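Local atomic coordinates of hypothetical protein TTHA0849 (Thermus thermophilus, PDB entry 2D4R), a protein that is of unknown function but is a putative member of the START lipid-transfer superfamily and probably binds a lipid-like molecule. Residues V4-I10 and G99-T105; K22-G26 and S36-V40; Y30-V34 and E129-L134; A45-W51 and W62-W68. All coordinates share one frame; numbering follows the deposited sequence.

Interaction 1 (V4-I10 and G99-T105); sequences VRAERYI and GTRVVLT
In the helix-grip fold of the Bet v 1-like superfamily, edge strand residues Val4-Ile10 run antiparallel to Thr100-Thr105, and the hydrogen-bonded pairs Ala6-Leu104, Arg8-Val102 and Ile10-Thr100 supply six backbone bonds. The straightest, from Leu104 N to Ala6 O, is 2.8 Å long with 177° at the hydrogen. On the face that carries Arg5, Glu7 and Arg101, a salt-bridge network spans both strands. Glu7 rises with CG anti to its backbone N (chi1 -165°) and crosses Arg101 at about a right angle, the carboxylate and guanidinium planes 78° apart. Glu7 OE1 pairs loosely with Arg101 NE at 3.5 Å, while Arg5 NH1 donates to Glu7 OE2 at 3.1 Å from above the carboxylate plane. Arg101 NH2 passes 3.3 Å from Tyr9 CB and forms a salt bridge to Glu96. A leucine in place of Arg101 would probably leave Glu7 without its charged mate across the strands and Glu96 without its salt bridge. On the other face Ile10 CD1 meets Val102 CG2 at 4.1 Å beside Val17 of helix 14-22, and Ala6 and Leu104 pack against Val131. Pairing the first strand with the last beneath a long C-terminal helix is typical of the helix-grip fold.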
# COMPACT_ATOMS: atom_id res chain seq x y z
N VAL A 4 6.27 -2.84 9.36
CA VAL A 4 5.46 -1.69 9.74
C VAL A 4 3.99 -2.09 9.56
O VAL A 4 3.67 -2.95 8.76
CB VAL A 4 5.79 -0.46 8.85
CG1 VAL A 4 4.68 0.56 8.92
CG2 VAL A 4 7.08 0.18 9.30
N ARG A 5 3.10 -1.49 10.33
CA ARG A 5 1.68 -1.71 10.10
C ARG A 5 0.87 -0.49 10.47
O ARG A 5 1.11 0.14 11.50
CB ARG A 5 1.19 -2.90 10.91
CG ARG A 5 1.53 -2.82 12.37
CD ARG A 5 0.33 -2.34 13.14
NE ARG A 5 -0.86 -3.13 12.83
CZ ARG A 5 -2.04 -2.93 13.39
NH1 ARG A 5 -3.09 -3.68 13.05
NH2 ARG A 5 -2.18 -1.96 14.28
N ALA A 6 -0.08 -0.16 9.61
CA ALA A 6 -0.97 0.96 9.85
C ALA A 6 -2.39 0.41 9.92
O ALA A 6 -2.69 -0.63 9.33
CB ALA A 6 -0.85 1.96 8.72
N GLU A 7 -3.24 1.12 10.65
CA GLU A 7 -4.62 0.71 10.91
C GLU A 7 -5.48 1.96 10.78
O GLU A 7 -5.13 3.01 11.30
CB GLU A 7 -4.72 0.14 12.33
CG GLU A 7 -5.97 -0.65 12.65
CD GLU A 7 -5.86 -1.37 13.99
OE1 GLU A 7 -5.80 -0.68 15.03
OE2 GLU A 7 -5.83 -2.62 14.00
N ARG A 8 -6.60 1.85 10.08
CA ARG A 8 -7.42 3.02 9.85
C ARG A 8 -8.89 2.65 9.66
O ARG A 8 -9.22 1.68 8.95
CB ARG A 8 -6.90 3.78 8.63
CG ARG A 8 -7.50 5.16 8.43
CD ARG A 8 -6.68 5.94 7.42
NE ARG A 8 -7.22 7.27 7.15
CZ ARG A 8 -6.94 8.35 7.88
NH1 ARG A 8 -7.46 9.52 7.55
NH2 ARG A 8 -6.14 8.25 8.93
N TYR A 9 -9.77 3.42 10.31
CA TYR A 9 -11.21 3.21 10.19
C TYR A 9 -11.79 4.04 9.05
O TYR A 9 -11.57 5.26 8.98
CB TYR A 9 -11.92 3.58 11.49
CG TYR A 9 -13.42 3.56 11.36
CD1 TYR A 9 -14.12 2.35 11.36
CD2 TYR A 9 -14.15 4.74 11.15
CE1 TYR A 9 -15.49 2.31 11.15
CE2 TYR A 9 -15.52 4.71 10.94
CZ TYR A 9 -16.19 3.49 10.94
OH TYR A 9 -17.54 3.44 10.69
N ILE A 10 -12.53 3.40 8.15
CA ILE A 10 -13.17 4.11 7.05
C ILE A 10 -14.69 3.91 7.04
O ILE A 10 -15.19 2.79 7.00
CB ILE A 10 -12.57 3.66 5.70
CG1 ILE A 10 -11.10 4.12 5.62
CG2 ILE A 10 -13.37 4.25 4.54
CD1 ILE A 10 -10.35 3.67 4.38
N GLY A 99 -18.93 0.16 8.79
CA GLY A 99 -17.69 0.73 8.30
C GLY A 99 -16.59 -0.31 8.28
O GLY A 99 -16.83 -1.48 8.55
N THR A 100 -15.39 0.14 7.95
CA THR A 100 -14.28 -0.76 7.69
C THR A 100 -13.05 -0.42 8.53
O THR A 100 -12.58 0.71 8.53
CB THR A 100 -13.88 -0.69 6.21
OG1 THR A 100 -15.04 -0.95 5.41
CG2 THR A 100 -12.81 -1.72 5.89
N ARG A 101 -12.52 -1.40 9.25
CA ARG A 101 -11.20 -1.26 9.82
C ARG A 101 -10.18 -1.84 8.83
O ARG A 101 -10.10 -3.06 8.64
CB ARG A 101 -11.11 -1.99 11.15
CG ARG A 101 -9.74 -1.87 11.80
CD ARG A 101 -9.82 -1.37 13.22
NE ARG A 101 -8.85 -0.31 13.46
CZ ARG A 101 -9.16 0.99 13.54
NH1 ARG A 101 -8.20 1.88 13.77
NH2 ARG A 101 -10.42 1.38 13.40
N VAL A 102 -9.43 -0.95 8.19
CA VAL A 102 -8.43 -1.37 7.22
C VAL A 102 -7.08 -1.56 7.91
O VAL A 102 -6.61 -0.66 8.62
CB VAL A 102 -8.30 -0.35 6.07
CG1 VAL A 102 -7.25 -0.81 5.07
CG2 VAL A 102 -9.63 -0.20 5.35
N VAL A 103 -6.48 -2.72 7.70
CA VAL A 103 -5.18 -3.03 8.28
C VAL A 103 -4.14 -3.30 7.20
O VAL A 103 -4.31 -4.17 6.36
CB VAL A 103 -5.25 -4.25 9.20
CG1 VAL A 103 -3.93 -4.41 9.95
CG2 VAL A 103 -6.42 -4.12 10.15
N LEU A 104 -3.05 -2.53 7.24
CA LEU A 104 -2.00 -2.65 6.24
C LEU A 104 -0.68 -3.04 6.90
O LEU A 104 -0.14 -2.30 7.72
CB LEU A 104 -1.83 -1.33 5.49
CG LEU A 104 -0.69 -1.24 4.48
CD1 LEU A 104 -0.77 -2.40 3.51
CD2 LEU A 104 -0.76 0.09 3.74
N THR A 105 -0.16 -4.19 6.51
CA THR A 105 1.06 -4.73 7.11
C THR A 105 2.13 -4.84 6.03
O THR A 105 1.89 -5.41 4.96
CB THR A 105 0.79 -6.13 7.68
OG1 THR A 105 -0.43 -6.10 8.43
CG2 THR A 105 1.93 -6.59 8.57

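Interaction 2 (K22-G26 and S36-V40); sequences KDLEG and SLEVV
The carboxylate of Glu25 receives the backbone N-H of Val39 on the anti side of OE2, at 2.9 Å and 28° out of its plane, while the carboxylate of Asp23 is met from above its plane by Gly26 N, which donates to OD1 at 3.1 Å. Asp23 is thus the N-cap of the short helix 24-27, which in this helix-grip fold leans on edge strand 34-43. Asp23 also ends the preceding helix 14-22 and centres an inverse gamma turn, and its other oxygen, OD2, forms a salt bridge to Arg141 of the C-terminal helix. The Glu25 chain, extended beyond CG (chi2 -162°), carries OE2 across to the strand. Glu25 CG itself lies 3.7 Å from Val39 CG2. The Glu25 bond serves the outer edge of the sheet: the flanking residues Glu38 and Val40 pair their backbones with Arg50 and Arg48 of the next strand, and the N-H of Val39 goes to the helix instead. Below this polar link the contact is apolar. Leu24 CB sits over the fork of Leu37, near both of its methyls. At the far end of the same side chain, Leu24 CD1 comes 4.4 Å from Val39 CG2.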
# COMPACT_ATOMS: atom_id res chain seq x y z
N LYS A 22 -8.65 -1.80 -4.65
CA LYS A 22 -8.21 -2.73 -5.68
C LYS A 22 -7.99 -2.01 -7.00
O LYS A 22 -7.15 -2.42 -7.81
CB LYS A 22 -9.25 -3.83 -5.86
CG LYS A 22 -8.87 -4.86 -6.90
CD LYS A 22 -10.02 -5.81 -7.15
CE LYS A 22 -9.77 -6.66 -8.37
NZ LYS A 22 -10.83 -7.70 -8.49
N ASP A 23 -8.74 -0.94 -7.22
CA ASP A 23 -8.55 -0.09 -8.39
C ASP A 23 -7.42 0.87 -8.08
O ASP A 23 -7.65 2.05 -7.75
CB ASP A 23 -9.83 0.70 -8.68
CG ASP A 23 -9.62 1.77 -9.75
OD1 ASP A 23 -8.68 1.65 -10.56
OD2 ASP A 23 -10.41 2.73 -9.78
N LEU A 24 -6.19 0.35 -8.17
CA LEU A 24 -5.01 1.09 -7.76
C LEU A 24 -4.88 2.40 -8.53
O LEU A 24 -4.49 3.42 -7.97
CB LEU A 24 -3.75 0.25 -7.98
CG LEU A 24 -3.69 -1.09 -7.25
CD1 LEU A 24 -2.45 -1.87 -7.69
CD2 LEU A 24 -3.66 -0.84 -5.79
N GLU A 25 -5.21 2.36 -9.81
CA GLU A 25 -5.00 3.54 -10.62
C GLU A 25 -5.98 4.64 -10.25
O GLU A 25 -5.63 5.82 -10.30
CB GLU A 25 -5.10 3.16 -12.09
CG GLU A 25 -4.01 2.19 -12.49
CD GLU A 25 -3.81 2.13 -13.98
OE1 GLU A 25 -4.81 2.34 -14.70
OE2 GLU A 25 -2.67 1.87 -14.43
N GLY A 26 -7.19 4.25 -9.84
CA GLY A 26 -8.13 5.21 -9.31
C GLY A 26 -7.72 5.70 -7.93
O GLY A 26 -8.11 6.79 -7.50
N SER A 36 4.10 7.91 -9.33
CA SER A 36 3.53 7.13 -10.44
C SER A 36 3.14 5.72 -9.99
O SER A 36 3.90 5.05 -9.29
CB SER A 36 4.52 7.06 -11.61
OG SER A 36 5.67 6.31 -11.28
N LEU A 37 1.96 5.29 -10.39
CA LEU A 37 1.52 3.93 -10.10
C LEU A 37 0.77 3.41 -11.32
O LEU A 37 -0.35 3.83 -11.62
CB LEU A 37 0.61 3.92 -8.87
CG LEU A 37 0.46 2.61 -8.10
CD1 LEU A 37 -0.62 2.75 -7.01
CD2 LEU A 37 0.09 1.49 -9.06
N GLU A 38 1.40 2.49 -12.04
CA GLU A 38 0.82 1.95 -13.26
C GLU A 38 0.60 0.43 -13.19
O GLU A 38 1.52 -0.33 -12.92
CB GLU A 38 1.69 2.31 -14.48
CG GLU A 38 3.17 2.57 -14.16
CD GLU A 38 3.93 3.25 -15.31
OE1 GLU A 38 5.17 3.15 -15.34
OE2 GLU A 38 3.28 3.90 -16.17
N VAL A 39 -0.64 0.01 -13.42
CA VAL A 39 -0.95 -1.41 -13.51
C VAL A 39 -0.40 -1.96 -14.82
O VAL A 39 -0.87 -1.58 -15.90
CB VAL A 39 -2.47 -1.68 -13.44
CG1 VAL A 39 -2.75 -3.15 -13.78
CG2 VAL A 39 -3.01 -1.35 -12.06
N VAL A 40 0.59 -2.85 -14.74
CA VAL A 40 1.23 -3.36 -15.95
C VAL A 40 0.60 -4.66 -16.45
O VAL A 40 0.65 -4.95 -17.65
CB VAL A 40 2.74 -3.61 -15.74
CG1 VAL A 40 3.46 -2.31 -15.52
CG2 VAL A 40 2.97 -4.56 -14.59

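Interaction 3 (Y30-V34 and E129-L134); sequences YLKEV and ENVESL
Leu31 and Leu134 meet through their methyls, CD1 of Leu31 lying 3.6 Å from CD2 of Leu134, where a type I beta turn, Leu31 to Val34, abuts the long C-terminal helix of the helix-grip fold. Above this apolar contact, Glu33 sends its carboxylate over the helix, reaching the amide of Asn130 with the two planes 63° apart. Glu33 OE1 also stands 3.5 Å from Ser133 OG. Exchanging Glu33 for an alanine removes the carboxylate and is likely to open a gap between the turn and the helix beside Ser133. Two waters join turn and helix. Water 1 donates to Tyr30 O and to Ser133 O and accepts from Lys32 N; water 2 accepts from Glu33 N at 2.7 Å and donates to Ser133 OG. In the next shell, Val34 N closes the turn on Leu31 O at 3.0 Å. Trp51 of strand 46-55 backs both Val34 and Leu134, and Leu104 touches Leu134 from the sheet. Ser133 itself is fixed by its own helix: with OG between the backbone N and the carbonyl carbon (chi1 76°), it donates to Asn130 O at 2.7 Å, reaching that oxygen from the same face of its plane as Leu134 N.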
# COMPACT_ATOMS: atom_id res chain seq x y z
N TYR A 30 -4.80 10.05 -4.80
CA TYR A 30 -4.96 10.40 -3.39
C TYR A 30 -3.78 9.93 -2.54
O TYR A 30 -3.77 10.10 -1.32
CB TYR A 30 -6.26 9.80 -2.83
CG TYR A 30 -7.49 10.30 -3.55
CD1 TYR A 30 -7.92 9.71 -4.75
CD2 TYR A 30 -8.22 11.39 -3.06
CE1 TYR A 30 -9.04 10.19 -5.44
CE2 TYR A 30 -9.34 11.88 -3.73
CZ TYR A 30 -9.74 11.28 -4.92
OH TYR A 30 -10.83 11.77 -5.58
N LEU A 31 -2.78 9.33 -3.20
CA LEU A 31 -1.54 8.92 -2.54
C LEU A 31 -0.44 9.96 -2.79
O LEU A 31 0.25 9.95 -3.81
CB LEU A 31 -1.10 7.55 -3.07
CG LEU A 31 -2.20 6.47 -3.13
CD1 LEU A 31 -1.60 5.17 -3.56
CD2 LEU A 31 -2.86 6.30 -1.78
N LYS A 32 -0.28 10.87 -1.84
CA LYS A 32 0.51 12.06 -2.07
C LYS A 32 2.00 11.75 -2.15
O LYS A 32 2.76 12.52 -2.71
CB LYS A 32 0.25 13.08 -0.97
CG LYS A 32 -1.19 13.56 -0.92
CD LYS A 32 -1.57 14.36 -2.17
CE LYS A 32 -2.51 13.58 -3.10
NZ LYS A 32 -2.85 14.40 -4.30
N GLU A 33 2.41 10.62 -1.59
CA GLU A 33 3.82 10.26 -1.59
C GLU A 33 4.17 9.40 -2.79
O GLU A 33 5.33 9.03 -2.99
CB GLU A 33 4.17 9.51 -0.30
CG GLU A 33 3.55 10.10 0.95
CD GLU A 33 4.32 9.74 2.21
OE1 GLU A 33 4.72 8.57 2.34
OE2 GLU A 33 4.52 10.63 3.06
N VAL A 34 3.15 9.07 -3.58
CA VAL A 34 3.34 8.28 -4.80
C VAL A 34 3.33 9.20 -6.01
O VAL A 34 2.39 9.97 -6.19
CB VAL A 34 2.23 7.23 -4.97
CG1 VAL A 34 2.28 6.64 -6.36
CG2 VAL A 34 2.40 6.14 -3.93
N GLU A 129 5.21 6.16 7.97
CA GLU A 129 4.46 7.28 7.45
C GLU A 129 3.86 6.88 6.11
O GLU A 129 2.69 7.17 5.83
CB GLU A 129 5.37 8.50 7.29
CG GLU A 129 5.93 9.03 8.60
CD GLU A 129 4.84 9.39 9.61
OE1 GLU A 129 4.54 8.55 10.49
OE2 GLU A 129 4.29 10.51 9.53
N ASN A 130 4.65 6.18 5.30
CA ASN A 130 4.20 5.79 3.98
C ASN A 130 2.94 4.93 4.01
O ASN A 130 2.00 5.21 3.26
CB ASN A 130 5.31 5.08 3.21
CG ASN A 130 6.22 6.06 2.46
OD1 ASN A 130 6.91 6.88 3.08
ND2 ASN A 130 6.22 5.97 1.13
N VAL A 131 2.89 3.92 4.87
CA VAL A 131 1.69 3.08 4.94
C VAL A 131 0.51 3.73 5.64
O VAL A 131 -0.64 3.46 5.30
CB VAL A 131 1.96 1.71 5.62
CG1 VAL A 131 2.97 0.93 4.83
CG2 VAL A 131 2.41 1.92 7.04
N GLU A 132 0.78 4.59 6.62
CA GLU A 132 -0.27 5.40 7.24
C GLU A 132 -0.91 6.31 6.19
O GLU A 132 -2.13 6.49 6.17
CB GLU A 132 0.32 6.24 8.37
CG GLU A 132 0.44 5.51 9.70
CD GLU A 132 1.21 6.32 10.72
OE1 GLU A 132 1.61 5.74 11.76
OE2 GLU A 132 1.43 7.53 10.50
N SER A 133 -0.08 6.87 5.31
CA SER A 133 -0.56 7.77 4.26
C SER A 133 -1.26 7.03 3.14
O SER A 133 -2.19 7.55 2.53
CB SER A 133 0.60 8.57 3.67
OG SER A 133 1.37 7.75 2.79
N LEU A 134 -0.82 5.81 2.85
CA LEU A 134 -1.51 5.01 1.85
C LEU A 134 -2.94 4.79 2.30
O LEU A 134 -3.85 4.74 1.49
CB LEU A 134 -0.80 3.66 1.63
CG LEU A 134 0.46 3.66 0.73
CD1 LEU A 134 0.91 2.24 0.47
CD2 LEU A 134 0.16 4.34 -0.59
O HOH W 1 -1.60 10.00 0.95
O HOH W 2 0.81 9.05 -0.10

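Interaction 4 (A45-W51 and W62-W68); sequences ARTRSRW and WLEEEEW
Trp51 and Trp62 form a hydrogen-bonded pair within the hairpin of strands 46-55 and 58-69, and seven backbone bonds in all join Ala45-Trp51 to Trp62-Trp68. On the face of Thr47, Ser49 and Trp51, buried polar groups are linked in a chain. Glu66 OE1 accepts twice: from Ser49 OG at 2.8 Å on its syn lone pair, and from Thr47 OG1 at 3.0 Å on the anti side. Ser49 OG is set towards Glu66 OE1 by lying between its own backbone N and carbonyl carbon (chi1 60°). Ser49 OG in turn accepts from Trp51 NE1 at 2.9 Å, near the indole plane, whereas Trp68 NE1 bonds only weakly to Thr47 OG1. Trp62 NE1 is satisfied by Glu64 OE2, 3.1 Å away in the ring plane and nearly straight at 174°. Glu64 OE1 lies 2.6 Å from Glu66 OE2, so one of these acids probably holds a proton. The two indoles are nearly parallel at 18° but offset, with little ring-on-ring overlap; instead Trp51 CB sits over the face of the Trp62 six-membered ring, 3.5 Å from its centroid, as a CH-pi contact. On the other face, Arg48 grips Glu65 side-on, NE and NH2 both donating to OE2, the longer bond from NE at 3.1 Å. Leu63 CD2 lies over the centre of the Arg50 guanidinium. Leu24 of helix 24-27 touches Ser49 and Glu66, and Tyr87 meets the Trp62 ring. In the sheet, strand 34-43 flanks strand 46-55, and strand 74-82 pairs with strand 58-69.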
# COMPACT_ATOMS: atom_id res chain seq x y z
N ALA A 45 -7.09 -13.13 -10.35
CA ALA A 45 -7.26 -12.34 -9.14
C ALA A 45 -5.99 -11.58 -8.76
O ALA A 45 -5.91 -11.02 -7.68
CB ALA A 45 -7.67 -13.25 -7.98
N ARG A 46 -5.00 -11.58 -9.65
CA ARG A 46 -3.76 -10.86 -9.38
C ARG A 46 -3.43 -9.81 -10.44
O ARG A 46 -3.76 -9.97 -11.62
CB ARG A 46 -2.59 -11.84 -9.24
CG ARG A 46 -2.76 -13.14 -10.02
CD ARG A 46 -1.64 -14.14 -9.72
NE ARG A 46 -1.85 -14.92 -8.50
CZ ARG A 46 -2.55 -16.05 -8.44
NH1 ARG A 46 -3.11 -16.55 -9.53
NH2 ARG A 46 -2.68 -16.69 -7.29
N THR A 47 -2.79 -8.73 -10.01
CA THR A 47 -2.25 -7.75 -10.94
C THR A 47 -0.77 -7.62 -10.70
O THR A 47 -0.24 -8.13 -9.71
CB THR A 47 -2.87 -6.34 -10.76
OG1 THR A 47 -2.75 -5.92 -9.40
CG2 THR A 47 -4.34 -6.34 -11.18
N ARG A 48 -0.10 -6.93 -11.62
CA ARG A 48 1.27 -6.48 -11.42
C ARG A 48 1.29 -4.97 -11.66
O ARG A 48 0.65 -4.47 -12.59
CB ARG A 48 2.23 -7.19 -12.40
CG ARG A 48 3.71 -6.93 -12.08
CD ARG A 48 4.69 -7.64 -13.03
NE ARG A 48 4.69 -9.08 -12.81
CZ ARG A 48 4.04 -9.95 -13.58
NH1 ARG A 48 3.36 -9.51 -14.63
NH2 ARG A 48 4.05 -11.24 -13.29
N SER A 49 2.01 -4.25 -10.82
CA SER A 49 2.00 -2.80 -10.91
C SER A 49 3.39 -2.21 -10.67
O SER A 49 4.21 -2.79 -9.95
CB SER A 49 1.02 -2.23 -9.89
OG SER A 49 1.39 -2.60 -8.58
N ARG A 50 3.65 -1.06 -11.29
CA ARG A 50 4.94 -0.38 -11.16
C ARG A 50 4.77 0.88 -10.31
O ARG A 50 4.05 1.80 -10.68
CB ARG A 50 5.47 -0.00 -12.56
CG ARG A 50 6.79 0.79 -12.55
CD ARG A 50 7.27 1.14 -13.97
NE ARG A 50 7.01 0.08 -14.95
CZ ARG A 50 7.86 -0.91 -15.25
NH1 ARG A 50 9.03 -0.99 -14.64
NH2 ARG A 50 7.52 -1.82 -16.16
N TRP A 51 5.44 0.91 -9.17
CA TRP A 51 5.34 2.05 -8.26
C TRP A 51 6.59 2.93 -8.35
O TRP A 51 7.72 2.44 -8.45
CB TRP A 51 5.14 1.57 -6.81
CG TRP A 51 3.83 0.84 -6.54
CD1 TRP A 51 3.38 -0.29 -7.16
CD2 TRP A 51 2.83 1.17 -5.55
NE1 TRP A 51 2.18 -0.68 -6.62
CE2 TRP A 51 1.82 0.20 -5.64
CE3 TRP A 51 2.70 2.20 -4.60
CZ2 TRP A 51 0.68 0.23 -4.81
CZ3 TRP A 51 1.57 2.23 -3.79
CH2 TRP A 51 0.58 1.24 -3.90
N TRP A 62 9.71 0.35 -7.53
CA TRP A 62 9.62 -1.10 -7.51
C TRP A 62 8.46 -1.62 -8.34
O TRP A 62 7.52 -0.88 -8.66
CB TRP A 62 9.52 -1.61 -6.06
CG TRP A 62 8.22 -1.33 -5.38
CD1 TRP A 62 7.18 -2.21 -5.20
CD2 TRP A 62 7.83 -0.11 -4.75
NE1 TRP A 62 6.17 -1.61 -4.48
CE2 TRP A 62 6.54 -0.32 -4.19
CE3 TRP A 62 8.43 1.16 -4.60
CZ2 TRP A 62 5.85 0.67 -3.49
CZ3 TRP A 62 7.75 2.14 -3.89
CH2 TRP A 62 6.47 1.89 -3.34
N LEU A 63 8.55 -2.89 -8.71
CA LEU A 63 7.41 -3.58 -9.29
C LEU A 63 6.76 -4.39 -8.18
O LEU A 63 7.44 -4.86 -7.28
CB LEU A 63 7.88 -4.47 -10.44
CG LEU A 63 8.32 -3.65 -11.67
CD1 LEU A 63 9.33 -4.43 -12.51
CD2 LEU A 63 7.10 -3.28 -12.51
N GLU A 64 5.44 -4.52 -8.24
CA GLU A 64 4.69 -5.15 -7.16
C GLU A 64 3.66 -6.10 -7.73
O GLU A 64 2.94 -5.76 -8.66
CB GLU A 64 3.99 -4.09 -6.30
CG GLU A 64 3.38 -4.63 -5.01
CD GLU A 64 2.73 -3.55 -4.18
OE1 GLU A 64 1.49 -3.47 -4.16
OE2 GLU A 64 3.46 -2.77 -3.55
N GLU A 65 3.60 -7.29 -7.16
CA GLU A 65 2.58 -8.25 -7.52
C GLU A 65 1.57 -8.31 -6.36
O GLU A 65 1.94 -8.53 -5.21
CB GLU A 65 3.21 -9.64 -7.78
CG GLU A 65 4.31 -9.64 -8.88
CD GLU A 65 4.74 -11.04 -9.36
OE1 GLU A 65 4.68 -12.02 -8.59
OE2 GLU A 65 5.17 -11.17 -10.54
N GLU A 66 0.31 -8.07 -6.67
CA GLU A 66 -0.73 -8.25 -5.67
C GLU A 66 -1.72 -9.35 -6.06
O GLU A 66 -2.17 -9.44 -7.20
CB GLU A 66 -1.48 -6.93 -5.41
CG GLU A 66 -1.76 -6.10 -6.63
CD GLU A 66 -0.74 -5.00 -6.81
OE1 GLU A 66 -0.41 -4.67 -7.97
OE2 GLU A 66 -0.26 -4.45 -5.79
N GLU A 67 -2.03 -10.19 -5.08
CA GLU A 67 -3.01 -11.24 -5.24
C GLU A 67 -4.23 -10.79 -4.47
O GLU A 67 -4.14 -10.49 -3.26
CB GLU A 67 -2.48 -12.56 -4.67
CG GLU A 67 -3.27 -13.79 -5.05
CD GLU A 67 -2.85 -15.02 -4.26
OE1 GLU A 67 -2.62 -14.90 -3.03
OE2 GLU A 67 -2.75 -16.11 -4.86
N TRP A 68 -5.37 -10.73 -5.17
CA TRP A 68 -6.60 -10.20 -4.62
C TRP A 68 -7.54 -11.34 -4.23
O TRP A 68 -7.83 -12.22 -5.04
CB TRP A 68 -7.28 -9.28 -5.65
CG TRP A 68 -6.49 -8.02 -5.93
CD1 TRP A 68 -5.69 -7.78 -7.01
CD2 TRP A 68 -6.40 -6.85 -5.10
NE1 TRP A 68 -5.10 -6.54 -6.90
CE2 TRP A 68 -5.52 -5.95 -5.74
CE3 TRP A 68 -6.97 -6.48 -3.87
CZ2 TRP A 68 -5.20 -4.69 -5.20
CZ3 TRP A 68 -6.65 -5.23 -3.33
CH2 TRP A 68 -5.77 -4.35 -4.00

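Interactions 1 and 4 lie in one antiparallel sheet on opposite sides of the chain's centre, their centres about 20 Å apart. Interaction 3 spans between them: Val131 CG2 packs 3.7 Å from Ala6 CB of interaction 1, and Leu134 CD2 lies 4.1 Å from Trp51 CZ3 of interaction 4. Interactions 2 and 4 are close neighbours, centres about 9 Å apart, joined by probable backbone hydrogen bonds between strands 34-43 and 46-55 and by Lys22 packing on Trp68. Interaction 2 joins helix 24-27 to edge strand 34-43, and the Val131 packing joins the C-terminal helix to strand 3-10, consistent with the helix-grip design in which START-like proteins hold lipids between sheet and C-terminal helix.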